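Local atomic coordinates of probable transcriptional regulator, AsnC family (Thermus thermophilus, PDB entry 2DJW), a protein that is a stand-alone RAM-domain protein of the Lrp/AsnC family, of unknown function, with a zinc site and a DNA-binding role only inferred from relatives. Residues Q27-Y32 and L43-D48; L7-G12 and G65-E70. One frame throughout, in Å; residues are numbered along the deposited sequence.

Interaction 1 of 2, residues Q27-Y32 and L43-D48; sequences QVAEVY and LVRLKD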
loop_
_atom_site.group_PDB
_atom_site.type_symbol
_atom_site.label_atom_id
_atom_site.label_comp_id
_atom_site.label_asym_id
_atom_site.label_seq_id
_atom_site.Cartn_x
_atom_site.Cartn_y
_atom_site.Cartn_z
ATOM N N GLN A 27 18.499 -26.237 6.128
ATOM C CA GLN A 27 19.105 -24.905 5.983
ATOM C C GLN A 27 18.612 -23.880 7.030
ATOM O O GLN A 27 19.178 -22.792 7.163
ATOM C CB GLN A 27 18.940 -24.379 4.552
ATOM C CG GLN A 27 19.264 -25.392 3.457
ATOM C CD GLN A 27 18.066 -26.225 3.031
ATOM O OE1 GLN A 27 17.050 -26.308 3.731
ATOM N NE2 GLN A 27 18.177 -26.847 1.866
ATOM N N VAL A 28 17.593 -24.256 7.803
ATOM C CA VAL A 28 16.961 -23.357 8.773
ATOM C C VAL A 28 17.637 -23.482 10.120
ATOM O O VAL A 28 17.581 -24.548 10.745
ATOM C CB VAL A 28 15.451 -23.683 8.918
ATOM C CG1 VAL A 28 14.794 -22.797 9.965
ATOM C CG2 VAL A 28 14.729 -23.574 7.556
ATOM N N ALA A 29 18.264 -22.395 10.572
ATOM C CA ALA A 29 18.952 -22.360 11.869
ATOM C C ALA A 29 18.037 -21.966 13.028
ATOM O O ALA A 29 18.272 -22.355 14.189
ATOM C CB ALA A 29 20.153 -21.427 11.811
ATOM N N GLU A 30 17.019 -21.171 12.718
ATOM C CA GLU A 30 16.088 -20.645 13.715
ATOM C C GLU A 30 14.815 -20.326 12.962
ATOM O O GLU A 30 14.880 -19.870 11.847
ATOM C CB GLU A 30 16.634 -19.368 14.383
ATOM C CG GLU A 30 17.877 -19.561 15.270
ATOM C CD GLU A 30 18.487 -18.257 15.770
ATOM O OE1 GLU A 30 17.719 -17.344 16.180
ATOM O OE2 GLU A 30 19.747 -18.159 15.772
ATOM N N VAL A 31 13.664 -20.638 13.545
ATOM C CA VAL A 31 12.388 -20.187 13.001
ATOM C C VAL A 31 11.444 -19.827 14.138
ATOM O O VAL A 31 11.450 -20.463 15.189
ATOM C CB VAL A 31 11.782 -21.177 11.965
ATOM C CG1 VAL A 31 11.720 -22.583 12.504
ATOM C CG2 VAL A 31 10.404 -20.668 11.434
ATOM N N TYR A 32 10.670 -18.767 13.948
ATOM C CA TYR A 32 9.901 -18.201 15.026
ATOM C C TYR A 32 8.552 -17.759 14.559
ATOM O O TYR A 32 8.371 -17.382 13.405
ATOM C CB TYR A 32 10.591 -16.961 15.610
ATOM C CG TYR A 32 11.960 -17.191 16.161
ATOM C CD1 TYR A 32 12.140 -17.607 17.471
ATOM C CD2 TYR A 32 13.082 -16.982 15.371
ATOM C CE1 TYR A 32 13.417 -17.831 17.981
ATOM C CE2 TYR A 32 14.358 -17.201 15.861
ATOM C CZ TYR A 32 14.517 -17.621 17.170
ATOM O OH TYR A 32 15.783 -17.833 17.657
ATOM N N LEU A 43 15.264 -17.823 9.922
ATOM C CA LEU A 43 16.672 -17.509 9.743
ATOM C C LEU A 43 17.376 -18.723 9.121
ATOM O O LEU A 43 17.561 -19.757 9.781
ATOM C CB LEU A 43 17.316 -17.136 11.079
ATOM C CG LEU A 43 18.821 -16.864 11.099
ATOM C CD1 LEU A 43 19.152 -15.640 10.248
ATOM C CD2 LEU A 43 19.323 -16.664 12.533
ATOM N N VAL A 44 17.758 -18.565 7.852
ATOM C CA VAL A 44 18.351 -19.604 7.034
ATOM C C VAL A 44 19.861 -19.320 6.817
ATOM O O VAL A 44 20.299 -18.164 6.849
ATOM C CB VAL A 44 17.600 -19.734 5.659
ATOM C CG1 VAL A 44 18.066 -20.923 4.900
ATOM C CG2 VAL A 44 16.088 -19.882 5.855
ATOM N N ARG A 45 20.645 -20.382 6.625
ATOM C CA ARG A 45 22.075 -20.267 6.307
ATOM C C ARG A 45 22.311 -21.045 5.048
ATOM O O ARG A 45 21.964 -22.226 4.988
ATOM C CB ARG A 45 22.944 -20.859 7.424
ATOM C CG ARG A 45 22.612 -20.369 8.826
ATOM C CD ARG A 45 22.982 -18.922 9.036
ATOM N NE ARG A 45 22.968 -18.627 10.462
ATOM C CZ ARG A 45 23.128 -17.425 10.992
ATOM N NH1 ARG A 45 23.311 -16.373 10.205
ATOM N NH2 ARG A 45 23.099 -17.279 12.313
ATOM N N LEU A 46 22.877 -20.398 4.035
ATOM C CA LEU A 46 23.018 -21.033 2.720
ATOM C C LEU A 46 24.460 -21.233 2.260
ATOM O O LEU A 46 25.311 -20.371 2.469
ATOM C CB LEU A 46 22.247 -20.241 1.658
ATOM C CG LEU A 46 20.802 -19.826 1.967
ATOM C CD1 LEU A 46 20.425 -18.592 1.164
ATOM C CD2 LEU A 46 19.851 -20.996 1.692
ATOM N N LYS A 47 24.711 -22.373 1.613
ATOM C CA LYS A 47 25.986 -22.627 0.926
ATOM C C LYS A 47 26.191 -21.646 -0.234
ATOM O O LYS A 47 27.274 -21.099 -0.403
ATOM C CB LYS A 47 26.062 -24.088 0.430
ATOM C CG LYS A 47 27.022 -24.324 -0.776
ATOM C CD LYS A 47 28.528 -24.200 -0.403
ATOM C CE LYS A 47 29.350 -23.440 -1.473
ATOM N NZ LYS A 47 29.366 -24.085 -2.837
ATOM N N ASP A 48 25.156 -21.445 -1.041
ATOM C CA ASP A 48 25.205 -20.464 -2.115
ATOM C C ASP A 48 23.828 -19.880 -2.276
ATOM O O ASP A 48 22.913 -20.306 -1.583
ATOM C CB ASP A 48 25.715 -21.057 -3.441
ATOM C CG ASP A 48 25.321 -22.507 -3.643
ATOM O OD1 ASP A 48 24.160 -22.878 -3.381
ATOM O OD2 ASP A 48 26.195 -23.287 -4.075
HETATM O O HOH W 1 21.961 -19.313 14.326
#

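Interaction 2 of 2, residues L7-G12 and G65-E70; sequences LIRPRG and GVERTE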
loop_
_atom_site.group_PDB
_atom_site.type_symbol
_atom_site.label_atom_id
_atom_site.label_comp_id
_atom_site.label_asym_id
_atom_site.label_seq_id
_atom_site.Cartn_x
_atom_site.Cartn_y
_atom_site.Cartn_z
ATOM N N LEU A 7 10.491 -14.469 5.362
ATOM C CA LEU A 7 9.271 -14.025 5.981
ATOM C C LEU A 7 8.102 -14.860 5.405
ATOM O O LEU A 7 7.847 -14.844 4.205
ATOM C CB LEU A 7 9.095 -12.525 5.699
ATOM C CG LEU A 7 9.783 -11.406 6.533
ATOM C CD1 LEU A 7 11.240 -11.658 6.951
ATOM C CD2 LEU A 7 9.657 -10.053 5.809
ATOM N N ILE A 8 7.413 -15.588 6.289
ATOM C CA ILE A 8 6.329 -16.508 5.899
ATOM C C ILE A 8 4.981 -16.051 6.473
ATOM O O ILE A 8 4.824 -15.936 7.695
ATOM C CB ILE A 8 6.636 -17.953 6.350
ATOM C CG1 ILE A 8 8.079 -18.341 6.036
ATOM C CG2 ILE A 8 5.671 -18.972 5.757
ATOM C CD1 ILE A 8 8.909 -18.534 7.298
ATOM N N ARG A 9 4.037 -15.747 5.585
ATOM C CA ARG A 9 2.646 -15.536 5.968
ATOM C C ARG A 9 1.824 -16.807 5.688
ATOM O O ARG A 9 1.517 -17.129 4.525
ATOM C CB ARG A 9 2.032 -14.342 5.225
ATOM C CG ARG A 9 0.491 -14.258 5.323
ATOM C CD ARG A 9 -0.048 -13.041 4.615
ATOM N NE ARG A 9 0.680 -11.850 5.066
ATOM C CZ ARG A 9 1.443 -11.067 4.300
ATOM N NH1 ARG A 9 1.568 -11.292 2.992
ATOM N NH2 ARG A 9 2.060 -10.037 4.855
ATOM N N PRO A 10 1.500 -17.561 6.752
ATOM C CA PRO A 10 0.665 -18.753 6.598
ATOM C C PRO A 10 -0.818 -18.439 6.728
ATOM O O PRO A 10 -1.187 -17.377 7.269
ATOM C CB PRO A 10 1.096 -19.605 7.782
ATOM C CG PRO A 10 1.390 -18.610 8.854
ATOM C CD PRO A 10 1.900 -17.361 8.161
ATOM N N ARG A 11 -1.658 -19.362 6.248
ATOM C CA ARG A 11 -3.053 -19.460 6.723
ATOM C C ARG A 11 -2.997 -19.538 8.250
ATOM O O ARG A 11 -2.134 -20.232 8.812
ATOM C CB ARG A 11 -3.750 -20.704 6.152
ATOM C CG ARG A 11 -5.286 -20.724 6.354
ATOM C CD ARG A 11 -5.885 -22.130 6.228
ATOM N NE ARG A 11 -5.619 -22.698 4.914
ATOM C CZ ARG A 11 -5.094 -23.899 4.688
ATOM N NH1 ARG A 11 -4.794 -24.713 5.694
ATOM N NH2 ARG A 11 -4.875 -24.291 3.437
ATOM N N GLY A 12 -3.880 -18.795 8.912
ATOM C CA GLY A 12 -3.869 -18.661 10.371
ATOM C C GLY A 12 -3.919 -19.945 11.188
ATOM O O GLY A 12 -3.330 -20.006 12.271
ATOM N N GLY A 65 -0.586 -24.564 2.934
ATOM C CA GLY A 65 -1.019 -23.469 3.802
ATOM C C GLY A 65 -0.320 -22.108 3.698
ATOM O O GLY A 65 -0.781 -21.121 4.290
ATOM N N VAL A 66 0.790 -22.039 2.960
ATOM C CA VAL A 66 1.571 -20.795 2.887
ATOM C C VAL A 66 0.986 -19.824 1.855
ATOM O O VAL A 66 0.882 -20.133 0.665
ATOM C CB VAL A 66 3.097 -21.035 2.673
ATOM C CG1 VAL A 66 3.653 -22.101 3.642
ATOM C CG2 VAL A 66 3.382 -21.411 1.263
ATOM N N GLU A 67 0.568 -18.662 2.327
ATOM C CA GLU A 67 -0.003 -17.656 1.455
ATOM C C GLU A 67 1.075 -16.844 0.702
ATOM O O GLU A 67 1.084 -16.814 -0.536
ATOM C CB GLU A 67 -0.932 -16.742 2.252
ATOM C CG GLU A 67 -2.256 -17.399 2.607
ATOM C CD GLU A 67 -3.100 -16.548 3.513
ATOM O OE1 GLU A 67 -4.333 -16.750 3.540
ATOM O OE2 GLU A 67 -2.537 -15.685 4.217
ATOM N N ARG A 68 1.963 -16.189 1.456
ATOM C CA ARG A 68 3.068 -15.412 0.895
ATOM C C ARG A 68 4.370 -15.695 1.635
ATOM O O ARG A 68 4.383 -15.918 2.852
ATOM C CB ARG A 68 2.790 -13.903 0.956
ATOM C CG ARG A 68 1.616 -13.407 0.087
ATOM C CD ARG A 68 1.970 -13.260 -1.406
ATOM N NE ARG A 68 0.765 -12.934 -2.171
ATOM C CZ ARG A 68 0.469 -11.727 -2.669
ATOM N NH1 ARG A 68 1.307 -10.694 -2.534
ATOM N NH2 ARG A 68 -0.670 -11.555 -3.336
ATOM N N THR A 69 5.454 -15.665 0.872
ATOM C CA THR A 69 6.818 -15.676 1.394
ATOM C C THR A 69 7.553 -14.395 0.910
ATOM O O THR A 69 7.313 -13.910 -0.227
ATOM C CB THR A 69 7.550 -16.972 0.944
ATOM O OG1 THR A 69 8.468 -17.389 1.943
ATOM C CG2 THR A 69 8.297 -16.791 -0.356
ATOM N N GLU A 70 8.426 -13.843 1.761
ATOM C CA GLU A 70 9.338 -12.767 1.327
ATOM C C GLU A 70 10.749 -12.932 1.872
ATOM O O GLU A 70 10.947 -12.907 3.061
ATOM C CB GLU A 70 8.788 -11.378 1.682
ATOM C CG GLU A 70 9.203 -10.318 0.683
ATOM C CD GLU A 70 9.318 -8.920 1.277
ATOM O OE1 GLU A 70 8.542 -8.588 2.191
ATOM O OE2 GLU A 70 10.177 -8.143 0.797
#

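Interaction 1 of 2, residues Q27-Y32 and L43-D48
Glu30 and Leu43 lie side by side and point the same way from the sheet, the carboxylate OE2 of Glu30 resting 3.6 Å from the methyl CD2 of Leu43. That methyl also sits over one face of the Arg45 guanidinium, 3.8 Å above its plane and offset toward the rim, so it lies against both the acid and the base, beside the water that links them. Their charged ends do not meet here: the water receives a bond from Arg45 NH2 and gives one to Glu30 OE2, while the direct salt bridges of both residues reach Arg45 and Glu30 of the second subunit. The backbone beneath is a beta hairpin, strands 28-34 and 40-46, interrupted by a classic beta bulge in which Ala29 and Glu30 both face Leu43. Ala29 N gives Leu43 O a 2.8 Å bond; Glu30 N adds a weak one to the same oxygen. On the face bearing Val28 and Val44 the contact is apolar, CG2 to CG2 at 4.3 Å. Val44 holds CG1 anti to its own N (chi1 -172°), which brings that methyl 3.6 Å from Gln27 CB. The Gln27 side chain also touches Asp54, a zinc-site residue whose metal is not bound to this chain.

Interaction 2 of 2, residues L7-G12 and G65-E70
Strands 2-10 and 66-77 pair antiparallel in the sheet of the RAM domain, and Leu7-Gly12 with Gly65-Glu70 is one end of that pairing; the axes of 7-10 and 66-70 run at 160° with a closest approach of 4.6 Å. Leu7 and Glu70 exchange backbone bonds, Glu70 N reaching Leu7 O at 2.7 Å in the carbonyl plane. At Arg9 the register slips by one residue: its carbonyl O is gripped by two donors, Glu67 N at 2.8 Å and Arg68 N at 3.2 Å, the latter on a lone pair. Arg9 N in turn bonds Arg68 O. From this bulge the Arg9 chain runs extended through CG and CD, then bends at chi3 (-51°), bringing NH1 to 3.5 Å from Arg68 CB. The two arginines lie side by side, their guanidinium planes turned 70° apart. Glu67 crosses Arg9 at a slant, its OE2 3.5 Å from Arg9 CG, against the aliphatic stem and not the charged end, which bonds Pro37 O through NH2 and makes a cation-pi contact with Tyr38. An alanine in place of Arg9 is likely to leave Pro37 O and the Tyr38 ring without their cationic partner and to strip the cover from Arg68 CB. Beyond the bulge, Arg11 N meets Gly65 O at 2.8 Å in a nearly straight bond, while one face of the Arg11 guanidinium covers Gly65 CA and its NH2 pairs with Glu64. Two successive residues opposite one, as Glu67 and Arg68 are to Arg9, define the classic bulge of an antiparallel sheet.

Both interactions belong to one antiparallel sheet, joined through neighbouring strands 40-46 and 2-10, and each ties a strand outermost within this chain to an inner one: 28-34 in interaction 1, where the sheet runs on into the second subunit, and 66-77 in interaction 2. Their centres lie about 17 Å apart on opposite sides of the chain's centre. Both are partly buried; interaction 1 sits closer to the middle but covers less area, 370 against 559 Å². A classic bulge breaks the register in each. Chemistry follows place: interaction 1 puts an acid-base pair at the second-subunit interface, whereas interaction 2 has Arg9, Glu67 and Arg68 near other subunits and an apolar face of Ile8, Pro10 and Val66, the last two packing on helix 15-22.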